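Local coordinates for protein 3-ketosteroid-delta4-5alpha-dehydrogenase (Rhodococcus jostii, PDB 4AT2) that probably uses bound flavin-adenine dinucleotide to introduce the delta-4 double bond into 5alpha-3-ketosteroids, an oxidation in steroid catabolism, at residues A[308-313]-A[445-450]; A[263-268]-A[279-284]; A[67-72]-A[215-220]. All coordinates share one frame; numbering follows the deposited sequence.

Interaction 1. Residues A[308-313]-A[445-450]; sequences ATEVAF and LGFTLG. With ASD (4-androstene-3-17-dione), chain B.
E310 lies over one face of the F447 ring where two antiparallel strands, 309-313 and 445-448, form part of the steroid pocket. CB of E310 makes a CH-pi contact over the ring centre, 3.6 Å from the F447 centroid. The rest of the side chain runs on across that face, bringing E310 OE1 to 3.2 Å from F447 CD2, with carboxylate and ring planes only 15° apart. A bend at chi2 of E310 (-85°) lays the acid along the ring, and chi1 of F447 (62°), which sets CG between the backbone N and carbonyl carbon, brings the ring to meet it.

Bound 4-androstene-3,17-dione touches the same surface. Its C2 meets the ring edge in plane, 3.8 Å from F447 CE2, and its C11 lies 3.6 Å from A312 CB. A312 also packs on L445 CD2. Outside the two segments, Y486 hydrogen-bonds to the steroid and touches E310, while F447 also touches the flavin cofactor.

Backbone pairing positions this surface. E310 with F447 and A312 with L445 are the hydrogen-bonded pairs, and the bond from A312 N to L445 O (2.8 Å) is fairly straight; the one from E310 N to F447 O is weak. T309 with T448 and V311 with G446 are non-hydrogen-bonded pairs, their face turned from the steroid; there T309 and V311 pack on F349 of helix 340-350. A side chain at G446 would run into the E310 carbonyl.

Water ties the strands further. One molecule donates to E310 OE1 (2.8 Å) and to L445 O, bridging the acid to the partner strand. At the far end A308 O accepts L449 N at 2.9 Å and a second water, which in turn accepts G450 N at 2.8 Å.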
loop_
_atom_site.group_PDB
_atom_site.type_symbol
_atom_site.label_atom_id
_atom_site.label_comp_id
_atom_site.label_asym_id
_atom_site.label_seq_id
_atom_site.Cartn_x
_atom_site.Cartn_y
_atom_site.Cartn_z
ATOM N N ALA A 308 -3.349 3.985 -1.362
ATOM C CA ALA A 308 -3.915 4.938 -0.389
ATOM C C ALA A 308 -5.439 4.931 -0.433
ATOM O O ALA A 308 -6.038 4.982 -1.506
ATOM C CB ALA A 308 -3.377 6.344 -0.628
ATOM N N THR A 309 -6.064 4.829 0.738
ATOM C CA THR A 309 -7.527 4.767 0.813
ATOM C C THR A 309 -8.088 5.568 1.978
ATOM O O THR A 309 -7.644 5.407 3.121
ATOM C CB THR A 309 -8.040 3.319 0.981
ATOM O OG1 THR A 309 -7.478 2.757 2.169
ATOM C CG2 THR A 309 -7.627 2.454 -0.196
ATOM N N GLU A 310 -9.079 6.404 1.676
ATOM C CA GLU A 310 -9.930 6.980 2.706
ATOM C C GLU A 310 -10.718 5.832 3.339
ATOM O O GLU A 310 -11.106 4.888 2.635
ATOM C CB GLU A 310 -10.891 8.001 2.088
ATOM C CG GLU A 310 -11.853 8.650 3.087
ATOM C CD GLU A 310 -13.141 7.869 3.376
ATOM O OE1 GLU A 310 -13.499 6.914 2.649
ATOM O OE2 GLU A 310 -13.838 8.223 4.355
ATOM N N VAL A 311 -10.953 5.904 4.648
ATOM C CA VAL A 311 -11.721 4.867 5.350
ATOM C C VAL A 311 -12.665 5.527 6.344
ATOM O O VAL A 311 -12.221 6.206 7.262
ATOM C CB VAL A 311 -10.813 3.862 6.098
ATOM C CG1 VAL A 311 -11.663 2.751 6.695
ATOM C CG2 VAL A 311 -9.742 3.265 5.178
ATOM N N ALA A 312 -13.963 5.320 6.157
ATOM C CA ALA A 312 -14.977 5.831 7.075
ATOM C C ALA A 312 -15.314 4.742 8.087
ATOM O O ALA A 312 -15.005 3.580 7.870
ATOM C CB ALA A 312 -16.217 6.250 6.307
ATOM N N PHE A 313 -15.957 5.133 9.183
ATOM C CA PHE A 313 -16.262 4.233 10.290
ATOM C C PHE A 313 -17.685 4.588 10.681
ATOM O O PHE A 313 -17.925 5.679 11.201
ATOM C CB PHE A 313 -15.271 4.531 11.426
ATOM C CG PHE A 313 -15.350 3.591 12.601
ATOM C CD1 PHE A 313 -15.089 2.230 12.452
ATOM C CD2 PHE A 313 -15.615 4.085 13.880
ATOM C CE1 PHE A 313 -15.125 1.373 13.546
ATOM C CE2 PHE A 313 -15.659 3.235 14.977
ATOM C CZ PHE A 313 -15.406 1.879 14.814
ATOM N N LEU A 445 -15.591 1.289 5.484
ATOM C CA LEU A 445 -15.719 1.242 4.027
ATOM C C LEU A 445 -14.951 2.432 3.502
ATOM O O LEU A 445 -14.720 3.388 4.236
ATOM C CB LEU A 445 -17.189 1.295 3.590
ATOM C CG LEU A 445 -18.001 2.575 3.820
ATOM C CD1 LEU A 445 -19.401 2.381 3.254
ATOM C CD2 LEU A 445 -18.072 2.956 5.298
ATOM N N GLY A 446 -14.527 2.397 2.249
ATOM C CA GLY A 446 -13.698 3.507 1.800
ATOM C C GLY A 446 -13.593 3.714 0.313
ATOM O O GLY A 446 -14.267 3.042 -0.475
ATOM N N PHE A 447 -12.757 4.678 -0.057
ATOM C CA PHE A 447 -12.536 5.016 -1.459
ATOM C C PHE A 447 -11.048 5.286 -1.702
ATOM O O PHE A 447 -10.279 5.452 -0.751
ATOM C CB PHE A 447 -13.476 6.157 -1.948
ATOM C CG PHE A 447 -13.307 7.484 -1.237
ATOM C CD1 PHE A 447 -12.256 8.347 -1.563
ATOM C CD2 PHE A 447 -14.252 7.911 -0.303
ATOM C CE1 PHE A 447 -12.119 9.585 -0.926
ATOM C CE2 PHE A 447 -14.124 9.145 0.325
ATOM C CZ PHE A 447 -13.052 9.981 0.018
ATOM N N THR A 448 -10.641 5.275 -2.969
ATOM C CA THR A 448 -9.234 5.297 -3.340
ATOM C C THR A 448 -8.702 6.719 -3.471
ATOM O O THR A 448 -9.453 7.636 -3.822
ATOM C CB THR A 448 -9.018 4.547 -4.673
ATOM O OG1 THR A 448 -9.822 5.158 -5.697
ATOM C CG2 THR A 448 -9.436 3.089 -4.524
ATOM N N LEU A 449 -7.416 6.889 -3.171
ATOM C CA LEU A 449 -6.753 8.210 -3.171
ATOM C C LEU A 449 -5.565 8.241 -4.120
ATOM O O LEU A 449 -5.017 9.317 -4.397
ATOM C CB LEU A 449 -6.284 8.593 -1.756
ATOM C CG LEU A 449 -7.375 8.603 -0.666
ATOM C CD1 LEU A 449 -6.763 8.791 0.721
ATOM C CD2 LEU A 449 -8.449 9.659 -0.948
ATOM N N GLY A 450 -5.178 7.078 -4.622
ATOM C CA GLY A 450 -4.019 6.975 -5.508
ATOM C C GLY A 450 -4.380 7.231 -6.950
ATOM O O GLY A 450 -5.539 7.109 -7.343
HETATM C C1 ASD B . -16.097 10.975 3.392
HETATM C C10 ASD B . -16.736 11.359 4.739
HETATM C C11 ASD B . -17.960 9.086 4.881
HETATM C C12 ASD B . -19.264 8.285 5.118
HETATM C C13 ASD B . -20.035 8.853 6.306
HETATM C C14 ASD B . -20.283 10.341 6.063
HETATM C C15 ASD B . -21.409 10.733 7.031
HETATM C C16 ASD B . -22.364 9.528 6.979
HETATM C C17 ASD B . -21.460 8.416 6.471
HETATM C C18 ASD B . -19.355 8.500 7.634
HETATM C C19 ASD B . -15.791 10.988 5.884
HETATM C C2 ASD B . -14.810 11.756 3.051
HETATM C C3 ASD B . -14.940 13.233 3.359
HETATM C C4 ASD B . -16.123 13.714 4.115
HETATM C C5 ASD B . -16.928 12.866 4.800
HETATM C C6 ASD B . -18.005 13.478 5.686
HETATM C C7 ASD B . -19.291 12.654 5.696
HETATM C C8 ASD B . -18.999 11.184 5.998
HETATM C C9 ASD B . -18.097 10.627 4.867
HETATM O O1 ASD B . -14.092 14.031 2.962
HETATM O O2 ASD B . -21.840 7.275 6.240
HETATM O O HOH W 1 -5.707 4.337 -4.124
HETATM O O HOH W 2 -16.085 5.813 2.813
#

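Interaction 2. Residues A[263-268]-A[279-284]; sequences FAYNDK and GRPGAA
Y265 and A283 are joined by the single hydrogen bond of this contact between two loops: the phenol OH of Y265 donates to A283 O over a short 2.6 Å. The carbonyl oxygen lies at the edge of the tyrosine ring, in its plane, while the donor is tilted 25° from the carbonyl plane. With CG beside the backbone N and anti to the carbonyl carbon (chi1 -75°), the ring reaches across to 279-284 although its CB does not head there.

Apolar contacts lie beside that bond. Y265 CE2 rests 3.5 Å from the methyl CB of A283, and CE1 of Y265, across the ring from CE2, lies 3.7 Å from P281 CB, the two side chains crossing at about a right angle. Next to the tyrosine, the methyls A264 CB and A283 CB meet at 3.5 Å, tighter than usual for two carbons; A264 also touches T448, and A283 touches F447. A phenylalanine in place of Y265 would probably leave A283 O without its hydroxyl mate and the two segments less firmly tied.

Local backbone and capping bonds shape the first loop. F263 to N266 is a type I turn, closed by N266 N to F263 O at 2.9 Å. N266 is then the N-cap of helix 267-273, its OD1 accepting M269 N, while its ND2 donates to D289 O.

On the other loop, R280 and G282 bond through their backbones to G446, and G282 touches the flavin. The contact thus joins a type I turn leading into an N-capped helix, through its tyrosine, to a loop that forms part of the wall of the FAD pocket.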
loop_
_atom_site.group_PDB
_atom_site.type_symbol
_atom_site.label_atom_id
_atom_site.label_comp_id
_atom_site.label_asym_id
_atom_site.label_seq_id
_atom_site.Cartn_x
_atom_site.Cartn_y
_atom_site.Cartn_z
ATOM N N PHE A 263 -10.621 5.098 -9.192
ATOM C CA PHE A 263 -10.783 3.710 -9.643
ATOM C C PHE A 263 -11.567 2.837 -8.674
ATOM O O PHE A 263 -11.560 1.615 -8.803
ATOM C CB PHE A 263 -9.443 3.037 -10.000
ATOM C CG PHE A 263 -8.486 2.830 -8.836
ATOM C CD1 PHE A 263 -7.612 3.847 -8.431
ATOM C CD2 PHE A 263 -8.402 1.591 -8.191
ATOM C CE1 PHE A 263 -6.697 3.636 -7.395
ATOM C CE2 PHE A 263 -7.485 1.377 -7.165
ATOM C CZ PHE A 263 -6.630 2.402 -6.764
ATOM N N ALA A 264 -12.263 3.469 -7.734
ATOM C CA ALA A 264 -12.911 2.742 -6.629
ATOM C C ALA A 264 -13.837 1.603 -7.074
ATOM O O ALA A 264 -13.953 0.592 -6.384
ATOM C CB ALA A 264 -13.670 3.707 -5.731
ATOM N N TYR A 265 -14.501 1.766 -8.215
ATOM C CA TYR A 265 -15.427 0.741 -8.689
ATOM C C TYR A 265 -14.869 -0.222 -9.733
ATOM O O TYR A 265 -15.590 -1.057 -10.275
ATOM C CB TYR A 265 -16.786 1.357 -9.048
ATOM C CG TYR A 265 -17.529 1.692 -7.766
ATOM C CD1 TYR A 265 -18.016 0.671 -6.941
ATOM C CD2 TYR A 265 -17.705 3.012 -7.348
ATOM C CE1 TYR A 265 -18.669 0.957 -5.751
ATOM C CE2 TYR A 265 -18.370 3.308 -6.157
ATOM C CZ TYR A 265 -18.842 2.274 -5.361
ATOM O OH TYR A 265 -19.488 2.536 -4.167
ATOM N N ASN A 266 -13.568 -0.141 -9.973
ATOM C CA ASN A 266 -12.892 -1.097 -10.830
ATOM C C ASN A 266 -12.343 -2.255 -9.975
ATOM O O ASN A 266 -11.348 -2.095 -9.273
ATOM C CB ASN A 266 -11.781 -0.381 -11.624
ATOM C CG ASN A 266 -11.091 -1.288 -12.624
ATOM O OD1 ASN A 266 -10.788 -2.443 -12.321
ATOM N ND2 ASN A 266 -10.805 -0.755 -13.821
ATOM N N ASP A 267 -13.014 -3.410 -10.023
ATOM C CA ASP A 267 -12.658 -4.542 -9.154
ATOM C C ASP A 267 -11.232 -5.042 -9.358
ATOM O O ASP A 267 -10.537 -5.341 -8.377
ATOM C CB ASP A 267 -13.641 -5.713 -9.329
ATOM C CG ASP A 267 -15.042 -5.405 -8.818
ATOM O OD1 ASP A 267 -15.252 -4.432 -8.075
ATOM O OD2 ASP A 267 -15.966 -6.176 -9.163
ATOM N N LYS A 268 -10.799 -5.130 -10.619
ATOM C CA LYS A 268 -9.447 -5.594 -10.954
ATOM C C LYS A 268 -8.412 -4.669 -10.324
ATOM O O LYS A 268 -7.444 -5.129 -9.710
ATOM C CB LYS A 268 -9.237 -5.648 -12.476
ATOM C CG LYS A 268 -7.784 -5.843 -12.931
ATOM C CD LYS A 268 -7.662 -5.822 -14.456
ATOM C CE LYS A 268 -6.224 -5.977 -14.929
ATOM N NZ LYS A 268 -6.079 -5.669 -16.392
ATOM N N GLY A 279 -14.591 -5.771 -0.984
ATOM C CA GLY A 279 -15.818 -6.051 -0.249
ATOM C C GLY A 279 -16.326 -4.929 0.636
ATOM O O GLY A 279 -17.312 -5.106 1.342
ATOM N N ARG A 280 -15.664 -3.772 0.607
ATOM C CA ARG A 280 -16.114 -2.645 1.439
ATOM C C ARG A 280 -16.043 -1.287 0.727
ATOM O O ARG A 280 -15.456 -0.332 1.250
ATOM C CB ARG A 280 -15.372 -2.617 2.793
ATOM C CG ARG A 280 -13.859 -2.509 2.706
ATOM C CD ARG A 280 -13.210 -2.573 4.087
ATOM N NE ARG A 280 -13.514 -3.832 4.780
ATOM C CZ ARG A 280 -12.796 -4.948 4.667
ATOM N NH1 ARG A 280 -11.719 -4.975 3.890
ATOM N NH2 ARG A 280 -13.158 -6.045 5.330
ATOM N N PRO A 281 -16.651 -1.196 -0.474
ATOM C CA PRO A 281 -16.676 0.060 -1.225
ATOM C C PRO A 281 -17.489 1.146 -0.522
ATOM O O PRO A 281 -18.561 0.872 0.035
ATOM C CB PRO A 281 -17.362 -0.341 -2.539
ATOM C CG PRO A 281 -18.259 -1.460 -2.141
ATOM C CD PRO A 281 -17.423 -2.246 -1.171
ATOM N N GLY A 282 -16.968 2.372 -0.556
ATOM C CA GLY A 282 -17.652 3.521 0.024
ATOM C C GLY A 282 -17.821 4.681 -0.949
ATOM O O GLY A 282 -18.538 5.637 -0.635
ATOM N N ALA A 283 -17.179 4.605 -2.124
ATOM C CA ALA A 283 -17.227 5.710 -3.104
ATOM C C ALA A 283 -18.648 5.980 -3.592
ATOM O O ALA A 283 -19.487 5.076 -3.612
ATOM C CB ALA A 283 -16.290 5.463 -4.283
ATOM N N ALA A 284 -18.900 7.226 -3.984
ATOM C CA ALA A 284 -20.262 7.696 -4.261
ATOM C C ALA A 284 -20.859 7.189 -5.572
ATOM O O ALA A 284 -22.035 6.824 -5.605
ATOM C CB ALA A 284 -20.322 9.218 -4.206
#

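Interaction 3. Residues A[67-72]-A[215-220]; sequences VLVLER and LGVRAE. With FAD (flavin-adenine dinucleotide), chain D.
V67-L70 and R218-E220 run side by side as parallel strands, 26° apart, joined by alternating bonds: R218 N to V67 O, V69 N to R218 O, E220 N to V69 O and E71 N to E220 O, all between 2.8 and 3.0 Å. On one face V217 CG1 packs on V69 CG2 at 3.7 Å and more loosely on V67. On the other, L68 CD1 sits 3.9 Å from both R218 CB and E220 CG, and the R218 guanidinium lies with one face over L68. NH1 of R218 makes a salt bridge to D66 and a hydrogen bond to E41 O; E220 OE1 pairs with Q243.

Just past the strand, E71 bends at chi2 (56°) to offer both carboxylate oxygens to the adenosine ribose of FAD: O3B donates to OE1 and O2B to OE2, each at 2.7 Å. Y49 N and T73 OG1 also bond to OE1 and OE2. R72 runs over the adenine, CB 3.4 Å from FAD C4A, and its NH1 makes a salt bridge to D289. An acid after the second strand is a feature of Rossmann-type FAD-binding folds; accepting from both ribose hydroxyls, it probably fixes the ribose in position.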
loop_
_atom_site.group_PDB
_atom_site.type_symbol
_atom_site.label_atom_id
_atom_site.label_comp_id
_atom_site.label_asym_id
_atom_site.label_seq_id
_atom_site.Cartn_x
_atom_site.Cartn_y
_atom_site.Cartn_z
ATOM N N VAL A 67 -13.491 26.080 -24.469
ATOM C CA VAL A 67 -13.525 24.925 -23.553
ATOM C C VAL A 67 -14.733 24.027 -23.784
ATOM O O VAL A 67 -15.873 24.506 -23.854
ATOM C CB VAL A 67 -13.551 25.384 -22.072
ATOM C CG1 VAL A 67 -13.473 24.185 -21.127
ATOM C CG2 VAL A 67 -12.400 26.332 -21.781
ATOM N N LEU A 68 -14.477 22.725 -23.888
ATOM C CA LEU A 68 -15.540 21.731 -23.991
ATOM C C LEU A 68 -15.383 20.666 -22.912
ATOM O O LEU A 68 -14.358 20.001 -22.843
ATOM C CB LEU A 68 -15.547 21.087 -25.386
ATOM C CG LEU A 68 -16.504 19.915 -25.650
ATOM C CD1 LEU A 68 -17.957 20.341 -25.442
ATOM C CD2 LEU A 68 -16.284 19.354 -27.056
ATOM N N VAL A 69 -16.415 20.518 -22.080
ATOM C CA VAL A 69 -16.438 19.491 -21.043
ATOM C C VAL A 69 -17.196 18.286 -21.583
ATOM O O VAL A 69 -18.263 18.440 -22.162
ATOM C CB VAL A 69 -17.123 20.002 -19.754
ATOM C CG1 VAL A 69 -17.095 18.932 -18.662
ATOM C CG2 VAL A 69 -16.425 21.250 -19.241
ATOM N N LEU A 70 -16.629 17.096 -21.393
ATOM C CA LEU A 70 -17.265 15.851 -21.814
ATOM C C LEU A 70 -17.674 15.071 -20.566
ATOM O O LEU A 70 -16.824 14.695 -19.753
ATOM C CB LEU A 70 -16.279 15.030 -22.644
ATOM C CG LEU A 70 -15.579 15.725 -23.806
ATOM C CD1 LEU A 70 -14.573 14.753 -24.388
ATOM C CD2 LEU A 70 -16.580 16.144 -24.878
ATOM N N GLU A 71 -18.976 14.844 -20.403
ATOM C CA GLU A 71 -19.477 14.209 -19.187
ATOM C C GLU A 71 -20.195 12.915 -19.529
ATOM O O GLU A 71 -21.054 12.896 -20.416
ATOM C CB GLU A 71 -20.407 15.170 -18.432
ATOM C CG GLU A 71 -21.266 14.543 -17.340
ATOM C CD GLU A 71 -20.467 13.789 -16.292
ATOM O OE1 GLU A 71 -19.353 14.241 -15.925
ATOM O OE2 GLU A 71 -20.959 12.730 -15.831
ATOM N N ARG A 72 -19.843 11.843 -18.820
ATOM C CA ARG A 72 -20.358 10.498 -19.116
ATOM C C ARG A 72 -21.847 10.329 -18.809
ATOM O O ARG A 72 -22.572 9.645 -19.544
ATOM C CB ARG A 72 -19.532 9.471 -18.336
ATOM C CG ARG A 72 -20.030 8.045 -18.396
ATOM C CD ARG A 72 -19.026 7.171 -17.668
ATOM N NE ARG A 72 -19.407 5.764 -17.685
ATOM C CZ ARG A 72 -18.643 4.788 -17.201
ATOM N NH1 ARG A 72 -17.454 5.068 -16.672
ATOM N NH2 ARG A 72 -19.062 3.534 -17.253
ATOM N N LEU A 215 -19.057 32.077 -18.607
ATOM C CA LEU A 215 -17.821 32.228 -19.360
ATOM C C LEU A 215 -17.897 31.613 -20.757
ATOM O O LEU A 215 -16.978 31.791 -21.560
ATOM C CB LEU A 215 -16.652 31.600 -18.584
ATOM C CG LEU A 215 -16.105 32.452 -17.440
ATOM C CD1 LEU A 215 -15.362 31.572 -16.441
ATOM C CD2 LEU A 215 -15.192 33.527 -18.005
ATOM N N GLY A 216 -18.976 30.883 -21.037
ATOM C CA GLY A 216 -19.146 30.225 -22.330
ATOM C C GLY A 216 -18.574 28.818 -22.423
ATOM O O GLY A 216 -18.404 28.294 -23.529
ATOM N N VAL A 217 -18.294 28.191 -21.277
ATOM C CA VAL A 217 -17.870 26.787 -21.284
ATOM C C VAL A 217 -18.982 25.931 -21.900
ATOM O O VAL A 217 -20.154 26.100 -21.566
ATOM C CB VAL A 217 -17.529 26.280 -19.867
ATOM C CG1 VAL A 217 -17.314 24.770 -19.868
ATOM C CG2 VAL A 217 -16.282 26.991 -19.352
ATOM N N ARG A 218 -18.603 25.053 -22.826
ATOM C CA ARG A 218 -19.534 24.152 -23.512
ATOM C C ARG A 218 -19.510 22.791 -22.825
ATOM O O ARG A 218 -18.476 22.393 -22.279
ATOM C CB ARG A 218 -19.100 23.995 -24.971
ATOM C CG ARG A 218 -18.921 25.311 -25.724
ATOM C CD ARG A 218 -17.901 25.179 -26.854
ATOM N NE ARG A 218 -18.233 24.044 -27.700
ATOM C CZ ARG A 218 -17.396 23.425 -28.528
ATOM N NH1 ARG A 218 -16.126 23.802 -28.648
ATOM N NH2 ARG A 218 -17.847 22.400 -29.229
ATOM N N ALA A 219 -20.644 22.083 -22.839
ATOM C CA ALA A 219 -20.720 20.733 -22.267
ATOM C C ALA A 219 -21.450 19.760 -23.194
ATOM O O ALA A 219 -22.470 20.110 -23.798
ATOM C CB ALA A 219 -21.378 20.759 -20.891
ATOM N N GLU A 220 -20.914 18.548 -23.307
ATOM C CA GLU A 220 -21.577 17.454 -24.014
ATOM C C GLU A 220 -21.755 16.287 -23.055
ATOM O O GLU A 220 -20.820 15.925 -22.334
ATOM C CB GLU A 220 -20.773 17.013 -25.246
ATOM C CG GLU A 220 -20.887 17.936 -26.456
ATOM C CD GLU A 220 -22.280 17.946 -27.078
ATOM O OE1 GLU A 220 -22.985 16.919 -27.029
ATOM O OE2 GLU A 220 -22.668 18.995 -27.627
HETATM P PA FAD D . -16.293 13.624 -9.583
HETATM O O1A FAD D . -16.770 14.797 -8.819
HETATM O O2A FAD D . -16.938 12.321 -9.360
HETATM O O5B FAD D . -16.385 13.984 -11.141
HETATM C C5B FAD D . -15.937 13.059 -12.137
HETATM C C4B FAD D . -16.895 13.134 -13.338
HETATM O O4B FAD D . -16.289 12.307 -14.356
HETATM C C3B FAD D . -18.240 12.488 -12.982
HETATM O O3B FAD D . -19.312 13.404 -13.321
HETATM C C2B FAD D . -18.274 11.213 -13.831
HETATM O O2B FAD D . -19.631 10.913 -14.253
HETATM C C1B FAD D . -17.387 11.597 -15.013
HETATM N N9A FAD D . -16.789 10.443 -15.719
HETATM C C8A FAD D . -16.394 9.264 -15.222
HETATM N N7A FAD D . -15.904 8.534 -16.221
HETATM C C5A FAD D . -15.978 9.262 -17.353
HETATM C C6A FAD D . -15.638 9.035 -18.645
HETATM N N6A FAD D . -15.089 7.866 -18.974
HETATM N N1A FAD D . -15.834 9.957 -19.603
HETATM C C2A FAD D . -16.390 11.187 -19.282
HETATM N N3A FAD D . -16.740 11.411 -17.953
HETATM C C4A FAD D . -16.527 10.440 -17.026
HETATM N N1 FAD D . -14.378 14.696 -0.232
HETATM C C2 FAD D . -14.097 15.928 0.330
HETATM O O2 FAD D . -13.019 16.458 0.099
HETATM N N3 FAD D . -15.042 16.562 1.150
HETATM C C4 FAD D . -16.256 15.937 1.439
HETATM O O4 FAD D . -17.057 16.518 2.177
HETATM C C4X FAD D . -16.536 14.687 0.875
HETATM N N5 FAD D . -17.695 14.040 1.152
HETATM C C5X FAD D . -17.838 12.750 0.789
HETATM C C6 FAD D . -18.906 11.994 1.282
HETATM C C7 FAD D . -19.074 10.661 0.900
HETATM C C7M FAD D . -20.169 9.948 1.428
HETATM C C8 FAD D . -18.149 10.063 0.018
HETATM C C8M FAD D . -18.261 8.726 -0.414
HETATM C C9 FAD D . -17.090 10.825 -0.481
HETATM C C9A FAD D . -16.917 12.159 -0.081
HETATM N N10 FAD D . -15.871 12.893 -0.535
HETATM C C10 FAD D . -15.600 14.072 0.043
HETATM C "C1'" FAD D . -15.051 12.486 -1.705
HETATM C "C2'" FAD D . -15.391 13.372 -2.912
HETATM O "O2'" FAD D . -16.811 13.316 -3.067
HETATM C "C3'" FAD D . -14.708 12.857 -4.189
HETATM O "O3'" FAD D . -13.411 12.297 -3.918
HETATM C "C4'" FAD D . -14.579 14.004 -5.204
HETATM O "O4'" FAD D . -15.889 14.536 -5.448
HETATM C "C5'" FAD D . -13.983 13.497 -6.520
HETATM O "O5'" FAD D . -13.806 14.622 -7.402
HETATM P P FAD D . -13.509 14.380 -8.968
HETATM O O1P FAD D . -12.286 13.589 -9.140
HETATM O O2P FAD D . -13.653 15.706 -9.658
HETATM O O3P FAD D . -14.695 13.338 -9.372
HETATM O O HOH W 3 -15.482 28.055 -23.782
#

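In the fold
Interactions 1 and 2 adjoin, their centres about 9 Å apart: the backbone N and O of G446 in 445-450 probably hydrogen-bond to the loop 279-284, G446 O to G282 N at 2.8 Å and G446 N to R280 O at 3.1 Å. Both touch the flavin, through F447 and G282, and interaction 1 also touches the steroid. Interaction 3 lies at the opposite end of the extended cofactor, its centre about 30 Å from that of interaction 1, and binds the adenosine end through E71 and R72. D289 links interactions 2 and 3, whose nearest atoms are about 9 Å apart, taking N266 on its carbonyl and R72 on its carboxylate.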